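PDB 4MJG: uncharacterized protein from Actinomyces odontolyticus, which is of unknown function, belongs to the DUF4853 family and is probably a lipoprotein in its natural, full-length form. Local coordinates for residues F9-R15 with I112-G116; Y115-V119 with R131-L137; V71-F77 with F123-A129. All blocks are in the same frame, centred on the assembly; numbering follows the deposited sequence.

Contact 1: F9-R15 with I112-G116; sequences FVPFPER and IDNYG. With SO4 (sulfate ion), chain C.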
loop_
_atom_site.group_PDB
_atom_site.type_symbol
_atom_site.label_atom_id
_atom_site.label_comp_id
_atom_site.label_asym_id
_atom_site.label_seq_id
_atom_site.Cartn_x
_atom_site.Cartn_y
_atom_site.Cartn_z
ATOM N N PHE A 9 -11.103 10.278 13.509
ATOM C CA PHE A 9 -11.194 9.725 12.161
ATOM C C PHE A 9 -12.577 10.010 11.593
ATOM O O PHE A 9 -13.567 9.965 12.324
ATOM C CB PHE A 9 -10.958 8.208 12.156
ATOM C CG PHE A 9 -9.563 7.793 12.540
ATOM C CD1 PHE A 9 -8.447 8.446 12.019
ATOM C CD2 PHE A 9 -9.362 6.717 13.401
ATOM C CE1 PHE A 9 -7.168 8.049 12.369
ATOM C CE2 PHE A 9 -8.084 6.316 13.750
ATOM C CZ PHE A 9 -6.987 6.982 13.234
ATOM N N VAL A 10 -12.633 10.284 10.288
ATOM C CA VAL A 10 -13.898 10.486 9.576
ATOM C C VAL A 10 -14.782 9.251 9.778
ATOM O O VAL A 10 -14.358 8.134 9.480
ATOM C CB VAL A 10 -13.672 10.715 8.061
ATOM C CG1 VAL A 10 -15.000 10.755 7.311
ATOM C CG2 VAL A 10 -12.886 11.996 7.817
ATOM N N PRO A 11 -16.008 9.443 10.296
ATOM C CA PRO A 11 -16.856 8.284 10.579
ATOM C C PRO A 11 -17.317 7.559 9.314
ATOM O O PRO A 11 -17.365 8.153 8.234
ATOM C CB PRO A 11 -18.045 8.892 11.330
ATOM C CG PRO A 11 -18.102 10.302 10.866
ATOM C CD PRO A 11 -16.676 10.712 10.635
ATOM N N PHE A 12 -17.666 6.285 9.480
ATOM C CA PHE A 12 -17.948 5.367 8.374
ATOM C C PHE A 12 -18.928 5.898 7.319
ATOM O O PHE A 12 -18.621 5.863 6.127
ATOM C CB PHE A 12 -18.439 4.026 8.935
ATOM C CG PHE A 12 -18.770 3.010 7.882
ATOM C CD1 PHE A 12 -17.762 2.309 7.238
ATOM C CD2 PHE A 12 -20.087 2.743 7.545
ATOM C CE1 PHE A 12 -18.060 1.366 6.270
ATOM C CE2 PHE A 12 -20.393 1.802 6.578
ATOM C CZ PHE A 12 -19.380 1.114 5.938
ATOM N N PRO A 13 -20.102 6.394 7.744
ATOM C CA PRO A 13 -21.097 6.823 6.751
ATOM C C PRO A 13 -20.617 7.949 5.833
ATOM O O PRO A 13 -21.022 8.004 4.676
ATOM C CB PRO A 13 -22.274 7.323 7.609
ATOM C CG PRO A 13 -22.042 6.770 8.971
ATOM C CD PRO A 13 -20.555 6.674 9.117
ATOM N N GLU A 14 -19.762 8.828 6.351
ATOM C CA GLU A 14 -19.317 10.010 5.615
ATOM C C GLU A 14 -18.103 9.750 4.724
ATOM O O GLU A 14 -17.649 10.650 4.021
ATOM C CB GLU A 14 -19.010 11.143 6.597
ATOM C CG GLU A 14 -20.206 11.563 7.442
ATOM C CD GLU A 14 -19.833 12.500 8.578
ATOM O OE1 GLU A 14 -18.701 13.027 8.580
ATOM O OE2 GLU A 14 -20.677 12.709 9.474
ATOM N N ARG A 15 -17.574 8.529 4.755
ATOM C CA ARG A 15 -16.448 8.160 3.898
ATOM C C ARG A 15 -16.918 7.934 2.464
ATOM O O ARG A 15 -18.067 7.576 2.236
ATOM C CB ARG A 15 -15.773 6.888 4.422
ATOM C CG ARG A 15 -15.072 7.064 5.759
ATOM C CD ARG A 15 -14.608 5.730 6.324
ATOM N NE ARG A 15 -14.341 5.807 7.761
ATOM C CZ ARG A 15 -14.115 4.756 8.551
ATOM N NH1 ARG A 15 -14.114 3.523 8.060
ATOM N NH2 ARG A 15 -13.896 4.938 9.847
ATOM N N ILE A 112 -0.977 6.863 8.632
ATOM C CA ILE A 112 -2.408 6.798 8.937
ATOM C C ILE A 112 -3.165 7.915 8.229
ATOM O O ILE A 112 -2.829 9.088 8.386
ATOM C CB ILE A 112 -2.677 6.902 10.460
ATOM C CG1 ILE A 112 -1.796 5.922 11.254
ATOM C CG2 ILE A 112 -4.147 6.650 10.770
ATOM C CD1 ILE A 112 -1.988 4.463 10.894
ATOM N N ASP A 113 -4.189 7.548 7.459
ATOM C CA ASP A 113 -5.033 8.536 6.771
ATOM C C ASP A 113 -6.206 8.962 7.653
ATOM O O ASP A 113 -6.469 8.358 8.698
ATOM C CB ASP A 113 -5.530 8.012 5.410
ATOM C CG ASP A 113 -6.401 6.761 5.526
ATOM O OD1 ASP A 113 -7.266 6.706 6.426
ATOM O OD2 ASP A 113 -6.230 5.829 4.703
ATOM N N ASN A 114 -6.909 10.000 7.216
ATOM C CA ASN A 114 -8.010 10.585 7.998
ATOM C C ASN A 114 -9.228 9.667 8.164
ATOM O O ASN A 114 -10.129 9.973 8.946
ATOM C CB ASN A 114 -8.434 11.956 7.434
ATOM C CG ASN A 114 -8.376 12.017 5.914
ATOM O OD1 ASN A 114 -7.438 11.505 5.291
ATOM N ND2 ASN A 114 -9.371 12.662 5.311
ATOM N N TYR A 115 -9.246 8.548 7.438
ATOM C CA TYR A 115 -10.289 7.524 7.581
ATOM C C TYR A 115 -9.924 6.462 8.619
ATOM O O TYR A 115 -10.749 5.619 8.964
ATOM C CB TYR A 115 -10.536 6.828 6.238
ATOM C CG TYR A 115 -11.344 7.606 5.224
ATOM C CD1 TYR A 115 -11.508 8.988 5.320
ATOM C CD2 TYR A 115 -11.932 6.952 4.145
ATOM C CE1 TYR A 115 -12.252 9.685 4.379
ATOM C CE2 TYR A 115 -12.672 7.642 3.199
ATOM C CZ TYR A 115 -12.830 9.007 3.321
ATOM O OH TYR A 115 -13.569 9.685 2.385
ATOM N N GLY A 116 -8.693 6.499 9.120
ATOM C CA GLY A 116 -8.188 5.432 9.988
ATOM C C GLY A 116 -7.547 4.314 9.180
ATOM O O GLY A 116 -7.111 3.300 9.737
HETATM S S SO4 C . -11.677 0.181 10.082
HETATM O O1 SO4 C . -12.219 1.228 9.183
HETATM O O2 SO4 C . -10.227 -0.017 9.848
HETATM O O3 SO4 C . -11.872 0.609 11.486
HETATM O O4 SO4 C . -12.407 -1.083 9.844
#
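Arg15 lies with its aliphatic chain along the ring of Tyr115, the two side chains running in opposite directions. Followed outward, CB of Arg15 meets the hydroxyl-side half of the ring, 3.4 Å from Tyr115 CE2. Arg15 CG then sits over the centre of the face in a CH-pi contact, 3.6 Å from the Tyr115 ring centroid, and CD continues above CD2 and CG. Because the chain is extended from CG to NE, the guanidinium group passes beyond the ring to the backbone of Tyr115, whose carbonyl O lies over one guanidinium face without a hydrogen bond. NE and NH2 grip Val10 O side-on, the oxygen lying in the guanidinium plane; Arg15 NE lies 2.9 Å from Val10 O and makes the straighter bond. At the tip, Arg15 NH1 donates to sulfate O1 at 3.2 Å and to Cys136 O. The phenol end of Tyr115 turns to the backbone N of Val16.

Val10 adds the backbone link, its N donating to Asn114 O at 2.9 Å with an N-H...O angle of 164°, and its CB packs on Tyr115 CD1. Phe9 lays one ring face on Gly116 CA, 3.5 Å from the centroid and 5° off the normal, and its CE1 touches Ile112 CG2. This glycine closes a type I turn from Asp113, whose OD1 accepts from Tyr115 N in an Asx turn and also from Gly117 N. The N-terminal loop is held to this turn by one backbone hydrogen bond, two CH-pi contacts and apolar packing, the arginine's charge meeting carbonyl oxygens and an anion.

Contact 2: Y115-V119 with R131-L137; sequences YGGLV and RSRSACL. With SO4 (sulfate ion), chain C; SO4 (sulfate ion), chain D.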
loop_
_atom_site.group_PDB
_atom_site.type_symbol
_atom_site.label_atom_id
_atom_site.label_comp_id
_atom_site.label_asym_id
_atom_site.label_seq_id
_atom_site.Cartn_x
_atom_site.Cartn_y
_atom_site.Cartn_z
ATOM N N TYR A 115 -9.246 8.548 7.438
ATOM C CA TYR A 115 -10.289 7.524 7.581
ATOM C C TYR A 115 -9.924 6.462 8.619
ATOM O O TYR A 115 -10.749 5.619 8.964
ATOM C CB TYR A 115 -10.536 6.828 6.238
ATOM C CG TYR A 115 -11.344 7.606 5.224
ATOM C CD1 TYR A 115 -11.508 8.988 5.320
ATOM C CD2 TYR A 115 -11.932 6.952 4.145
ATOM C CE1 TYR A 115 -12.252 9.685 4.379
ATOM C CE2 TYR A 115 -12.672 7.642 3.199
ATOM C CZ TYR A 115 -12.830 9.007 3.321
ATOM O OH TYR A 115 -13.569 9.685 2.385
ATOM N N GLY A 116 -8.693 6.499 9.120
ATOM C CA GLY A 116 -8.188 5.432 9.988
ATOM C C GLY A 116 -7.547 4.314 9.180
ATOM O O GLY A 116 -7.111 3.300 9.737
ATOM N N GLY A 117 -7.488 4.510 7.862
ATOM C CA GLY A 117 -6.806 3.604 6.961
ATOM C C GLY A 117 -5.308 3.739 7.080
ATOM O O GLY A 117 -4.809 4.565 7.841
ATOM N N LEU A 118 -4.593 2.948 6.291
ATOM C CA LEU A 118 -3.217 2.605 6.602
ATOM C C LEU A 118 -2.343 2.404 5.362
ATOM O O LEU A 118 -2.798 1.913 4.329
ATOM C CB LEU A 118 -3.242 1.314 7.424
ATOM C CG LEU A 118 -1.931 0.620 7.759
ATOM C CD1 LEU A 118 -1.234 1.409 8.844
ATOM C CD2 LEU A 118 -2.175 -0.816 8.211
ATOM N N VAL A 119 -1.081 2.790 5.483
ATOM C CA VAL A 119 -0.044 2.394 4.537
ATOM C C VAL A 119 1.178 2.005 5.352
ATOM O O VAL A 119 1.605 2.767 6.209
ATOM C CB VAL A 119 0.321 3.527 3.567
ATOM C CG1 VAL A 119 1.442 3.090 2.630
ATOM C CG2 VAL A 119 -0.907 3.956 2.781
ATOM N N ARG A 131 2.892 -1.829 1.725
ATOM C CA ARG A 131 1.569 -2.437 1.655
ATOM C C ARG A 131 0.523 -1.404 2.106
ATOM O O ARG A 131 0.779 -0.572 2.975
ATOM C CB ARG A 131 1.533 -3.708 2.519
ATOM C CG ARG A 131 0.153 -4.326 2.717
ATOM C CD ARG A 131 0.252 -5.755 3.240
ATOM N NE ARG A 131 -1.053 -6.317 3.595
ATOM C CZ ARG A 131 -1.743 -6.016 4.699
ATOM N NH1 ARG A 131 -1.277 -5.135 5.583
ATOM N NH2 ARG A 131 -2.922 -6.598 4.920
ATOM N N SER A 132 -0.643 -1.422 1.483
ATOM C CA SER A 132 -1.728 -0.520 1.872
ATOM C C SER A 132 -2.944 -1.320 2.287
ATOM O O SER A 132 -3.153 -2.429 1.811
ATOM C CB SER A 132 -2.072 0.445 0.735
ATOM O OG SER A 132 -2.918 -0.161 -0.221
ATOM N N ARG A 133 -3.730 -0.755 3.196
ATOM C CA ARG A 133 -4.941 -1.396 3.679
ATOM C C ARG A 133 -5.905 -0.299 4.122
ATOM O O ARG A 133 -5.772 0.261 5.205
ATOM C CB ARG A 133 -4.615 -2.350 4.825
ATOM C CG ARG A 133 -5.828 -3.036 5.436
ATOM C CD ARG A 133 -5.423 -4.167 6.373
ATOM N NE ARG A 133 -6.580 -4.872 6.931
ATOM C CZ ARG A 133 -7.235 -4.517 8.036
ATOM N NH1 ARG A 133 -6.874 -3.447 8.734
ATOM N NH2 ARG A 133 -8.274 -5.236 8.446
ATOM N N SER A 134 -6.869 0.016 3.266
ATOM C CA SER A 134 -7.817 1.097 3.535
ATOM C C SER A 134 -8.625 0.845 4.801
ATOM O O SER A 134 -8.657 -0.270 5.322
ATOM C CB SER A 134 -8.799 1.259 2.371
ATOM O OG SER A 134 -9.827 0.284 2.446
ATOM N N ALA A 135 -9.286 1.898 5.272
ATOM C CA ALA A 135 -10.310 1.771 6.298
ATOM C C ALA A 135 -11.509 1.084 5.676
ATOM O O ALA A 135 -11.565 0.922 4.454
ATOM C CB ALA A 135 -10.705 3.144 6.816
ATOM N N CYS A 136 -12.461 0.675 6.505
ATOM C CA CYS A 136 -13.690 0.059 6.009
ATOM C C CYS A 136 -14.534 1.126 5.316
ATOM O O CYS A 136 -14.725 2.212 5.856
ATOM C CB CYS A 136 -14.476 -0.586 7.150
ATOM S SG CYS A 136 -15.734 -1.774 6.618
ATOM N N LEU A 137 -15.025 0.819 4.118
ATOM C CA LEU A 137 -15.738 1.798 3.301
ATOM C C LEU A 137 -17.167 1.353 2.999
ATOM O O LEU A 137 -17.414 0.173 2.770
ATOM C CB LEU A 137 -14.982 2.030 1.991
ATOM C CG LEU A 137 -13.544 2.519 2.170
ATOM C CD1 LEU A 137 -12.760 2.413 0.871
ATOM C CD2 LEU A 137 -13.525 3.945 2.696
HETATM S S SO4 C . -11.677 0.181 10.082
HETATM O O1 SO4 C . -12.219 1.228 9.183
HETATM O O2 SO4 C . -10.227 -0.017 9.848
HETATM O O3 SO4 C . -11.872 0.609 11.486
HETATM O O4 SO4 C . -12.407 -1.083 9.844
HETATM S S SO4 D . -5.725 -8.474 7.159
HETATM O O1 SO4 D . -4.674 -7.715 7.877
HETATM O O2 SO4 D . -6.873 -8.731 8.063
HETATM O O3 SO4 D . -6.170 -7.688 5.984
HETATM O O4 SO4 D . -5.163 -9.765 6.699
#
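Leu118 and Arg133 form an antiparallel hydrogen-bonded pair where the two strands of a beta hairpin, 118-123 and 127-133, approach their open end. Arg133 N donates almost straight to Leu118 O at 3.0 Å; the return bond from Leu118 N to Arg133 O is weak. Val119 and Ser132 follow as a non-hydrogen-bonded pair, with Val119 CA 3.5 Å from Arg131 O in a CA-H...O contact.

The apolar contacts gather round Ala135 and Leu137. Ala135 CB rests 3.7 Å from Tyr115 CB and touches the carbonyl O of Tyr115, while Leu137 CD2 meets the edge of the tyrosine ring, 3.7 Å from Tyr115 CD2, the side chains crossing at about a right angle. Gly117 CA comes close to Ala135 N, where a side chain would clash.

Polar groups turn to anions. The extended Arg133 chain brings NE 3.0 Å from O3 of one sulfate, with Arg131 NH2 nearby. Cys136 N donates to O1 of the other sulfate at 2.7 Å, and its SG is disulfide-bonded to Cys55. Between these two segments, hydrogen-bonded pairing at Leu118 is followed by apolar contact at Tyr115, while arginines and a backbone N-H hold sulfates that probably come from the crystallisation liquor.

Contact 3: V71-F77 with F123-A129; sequences VAPSMSF and FSEDSIA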
loop_
_atom_site.group_PDB
_atom_site.type_symbol
_atom_site.label_atom_id
_atom_site.label_comp_id
_atom_site.label_asym_id
_atom_site.label_seq_id
_atom_site.Cartn_x
_atom_site.Cartn_y
_atom_site.Cartn_z
ATOM N N VAL A 71 8.050 -4.273 -3.313
ATOM C CA VAL A 71 9.264 -4.524 -2.552
ATOM C C VAL A 71 10.452 -3.800 -3.175
ATOM O O VAL A 71 10.738 -3.971 -4.358
ATOM C CB VAL A 71 9.558 -6.035 -2.479
ATOM C CG1 VAL A 71 10.886 -6.301 -1.785
ATOM C CG2 VAL A 71 8.437 -6.739 -1.733
ATOM N N ALA A 72 11.134 -2.997 -2.362
ATOM C CA ALA A 72 12.348 -2.311 -2.773
ATOM C C ALA A 72 13.528 -2.937 -2.049
ATOM O O ALA A 72 13.337 -3.632 -1.058
ATOM C CB ALA A 72 12.255 -0.835 -2.426
ATOM N N PRO A 73 14.755 -2.694 -2.533
ATOM C CA PRO A 73 15.914 -3.191 -1.785
ATOM C C PRO A 73 16.050 -2.511 -0.419
ATOM O O PRO A 73 15.448 -1.454 -0.192
ATOM C CB PRO A 73 17.098 -2.853 -2.698
ATOM C CG PRO A 73 16.499 -2.706 -4.063
ATOM C CD PRO A 73 15.141 -2.116 -3.832
ATOM N N SER A 74 16.833 -3.112 0.474
ATOM C CA SER A 74 16.853 -2.692 1.877
ATOM C C SER A 74 17.613 -1.390 2.107
ATOM O O SER A 74 18.448 -0.986 1.296
ATOM C CB SER A 74 17.444 -3.791 2.769
ATOM O OG SER A 74 17.184 -3.521 4.139
HETATM N N MSE A 75 17.289 -0.740 3.221
HETATM C CA MSE A 75 18.025 0.424 3.710
HETATM C C MSE A 75 17.925 0.376 5.211
HETATM O O MSE A 75 17.028 -0.270 5.752
HETATM C CB MSE A 75 17.473 1.721 3.097
HETATM C CG MSE A 75 16.368 2.402 3.902
HETATM SE SE MSE A 75 15.254 3.518 2.718
HETATM C CE MSE A 75 16.303 5.175 2.791
ATOM N N SER A 76 18.840 1.046 5.903
ATOM C CA SER A 76 18.821 1.043 7.365
ATOM C C SER A 76 17.496 1.625 7.859
ATOM O O SER A 76 16.965 2.563 7.262
ATOM C CB SER A 76 20.001 1.835 7.938
ATOM O OG SER A 76 19.803 3.232 7.804
ATOM N N PHE A 77 16.962 1.062 8.940
ATOM C CA PHE A 77 15.675 1.502 9.468
ATOM C C PHE A 77 15.669 2.996 9.789
ATOM O O PHE A 77 14.702 3.695 9.503
ATOM C CB PHE A 77 15.289 0.702 10.716
ATOM C CG PHE A 77 13.910 1.007 11.210
ATOM C CD1 PHE A 77 12.805 0.445 10.588
ATOM C CD2 PHE A 77 13.710 1.878 12.273
ATOM C CE1 PHE A 77 11.525 0.734 11.022
ATOM C CE2 PHE A 77 12.434 2.171 12.714
ATOM C CZ PHE A 77 11.339 1.599 12.087
ATOM N N PHE A 123 10.165 -2.784 7.159
ATOM C CA PHE A 123 11.605 -2.991 7.084
ATOM C C PHE A 123 11.965 -4.439 7.383
ATOM O O PHE A 123 11.356 -5.078 8.242
ATOM C CB PHE A 123 12.349 -2.077 8.064
ATOM C CG PHE A 123 13.763 -2.510 8.335
ATOM C CD1 PHE A 123 14.794 -2.138 7.482
ATOM C CD2 PHE A 123 14.058 -3.311 9.430
ATOM C CE1 PHE A 123 16.093 -2.544 7.725
ATOM C CE2 PHE A 123 15.358 -3.721 9.678
ATOM C CZ PHE A 123 16.376 -3.337 8.825
ATOM N N SER A 124 12.951 -4.946 6.652
ATOM C CA SER A 124 13.653 -6.173 7.013
ATOM C C SER A 124 15.052 -6.084 6.409
ATOM O O SER A 124 15.332 -5.187 5.614
ATOM C CB SER A 124 12.909 -7.419 6.519
ATOM O OG SER A 124 13.243 -7.729 5.184
ATOM N N GLU A 125 15.926 -7.009 6.784
ATOM C CA GLU A 125 17.305 -6.975 6.304
ATOM C C GLU A 125 17.383 -7.219 4.792
ATOM O O GLU A 125 18.230 -6.641 4.107
ATOM C CB GLU A 125 18.158 -7.984 7.082
ATOM C CG GLU A 125 18.505 -7.534 8.499
ATOM C CD GLU A 125 19.479 -6.368 8.518
ATOM O OE1 GLU A 125 20.540 -6.453 7.863
ATOM O OE2 GLU A 125 19.187 -5.364 9.192
ATOM N N ASP A 126 16.481 -8.054 4.276
ATOM C CA ASP A 126 16.431 -8.367 2.844
ATOM C C ASP A 126 15.876 -7.225 1.993
ATOM O O ASP A 126 16.406 -6.935 0.920
ATOM C CB ASP A 126 15.590 -9.626 2.594
ATOM C CG ASP A 126 16.273 -10.896 3.074
ATOM O OD1 ASP A 126 17.057 -10.829 4.045
ATOM O OD2 ASP A 126 16.021 -11.964 2.478
ATOM N N SER A 127 14.808 -6.588 2.466
ATOM C CA SER A 127 14.061 -5.647 1.635
ATOM C C SER A 127 13.102 -4.765 2.431
ATOM O O SER A 127 13.014 -4.875 3.658
ATOM C CB SER A 127 13.255 -6.438 0.613
ATOM O OG SER A 127 12.197 -7.135 1.250
ATOM N N ILE A 128 12.395 -3.887 1.717
ATOM C CA ILE A 128 11.358 -3.031 2.301
ATOM C C ILE A 128 10.043 -3.207 1.555
ATOM O O ILE A 128 9.933 -2.848 0.384
ATOM C CB ILE A 128 11.748 -1.544 2.255
ATOM C CG1 ILE A 128 12.974 -1.294 3.133
ATOM C CG2 ILE A 128 10.587 -0.668 2.723
ATOM C CD1 ILE A 128 13.722 -0.037 2.760
ATOM N N ALA A 129 9.048 -3.752 2.244
ATOM C CA ALA A 129 7.749 -4.007 1.648
ATOM C C ALA A 129 6.800 -2.842 1.921
ATOM O O ALA A 129 6.683 -2.380 3.051
ATOM C CB ALA A 129 7.172 -5.304 2.195
#
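Phe123 opens the second segment with its ring against the start of helix 77-86. Phe77 CB lies over the centre of one face of the Phe123 ring, 4.2 Å from the centroid, and the Phe77 ring points its edge toward that face in an offset edge-to-face pair, planes 74° apart. Phe77 CD1 also touches Phe123 CB at 3.6 Å, and the carbonyl O of Met75, a selenomethionine, lies at the Phe123 ring edge. An alanine at this position is likely to leave Phe77 without its aromatic mate and to open a gap beside the start of the helix.

Next, Ser124 O accepts from Ser74 OG at 2.9 Å, in the carbonyl plane; with OG anti to the backbone N (chi1 -167°), Ser74 reaches across to the hairpin turn, and its CB meets Glu125 O. Ser127 packs CB against Val71 CG1 at 3.4 Å, while its carbonyl O takes both N and OG of Ser124, closing the turn. Ile128 pairs with Ala72 through two nearly straight backbone bonds, Ile128 N to Ala72 O at 2.9 Å and Ala72 N to Ile128 O at 3.0 Å. Ile128 CD1 reaches Met75 CG at 3.8 Å. Ala129 and Val71 form the next pair, a non-hydrogen-bonded one.

Strand 62-73 thus joins the hairpin edge to strand 44-55, while helix 34-40 covers Ala72 and Ile128 through Val36, and Leu80 of helix 77-86 packs on Phe123, Ile128 and Met75.

All three contacts reach one antiparallel sheet. Contacts 1 and 2 adjoin at one end, sharing Tyr115, Gly116 and a sulfate. Contact 3 lies across the chain's centre, about 22 Å from contact 2 and about 30 Å from contact 1, centre to centre. Contact 2, nearest the middle of the chain, has the most buried residues; contacts 1 and 3 lie farther out and include exposed ones. Contacts 2 and 3 use opposite ends of strand 127-133, paired with 118-123 in one and 62-73 in the other. Their chemistry differs accordingly: loop-to-turn CH-pi and arginine contacts in 1, hairpin pairing plus anion binding in 2, strand pairing with an aromatic pair in 3.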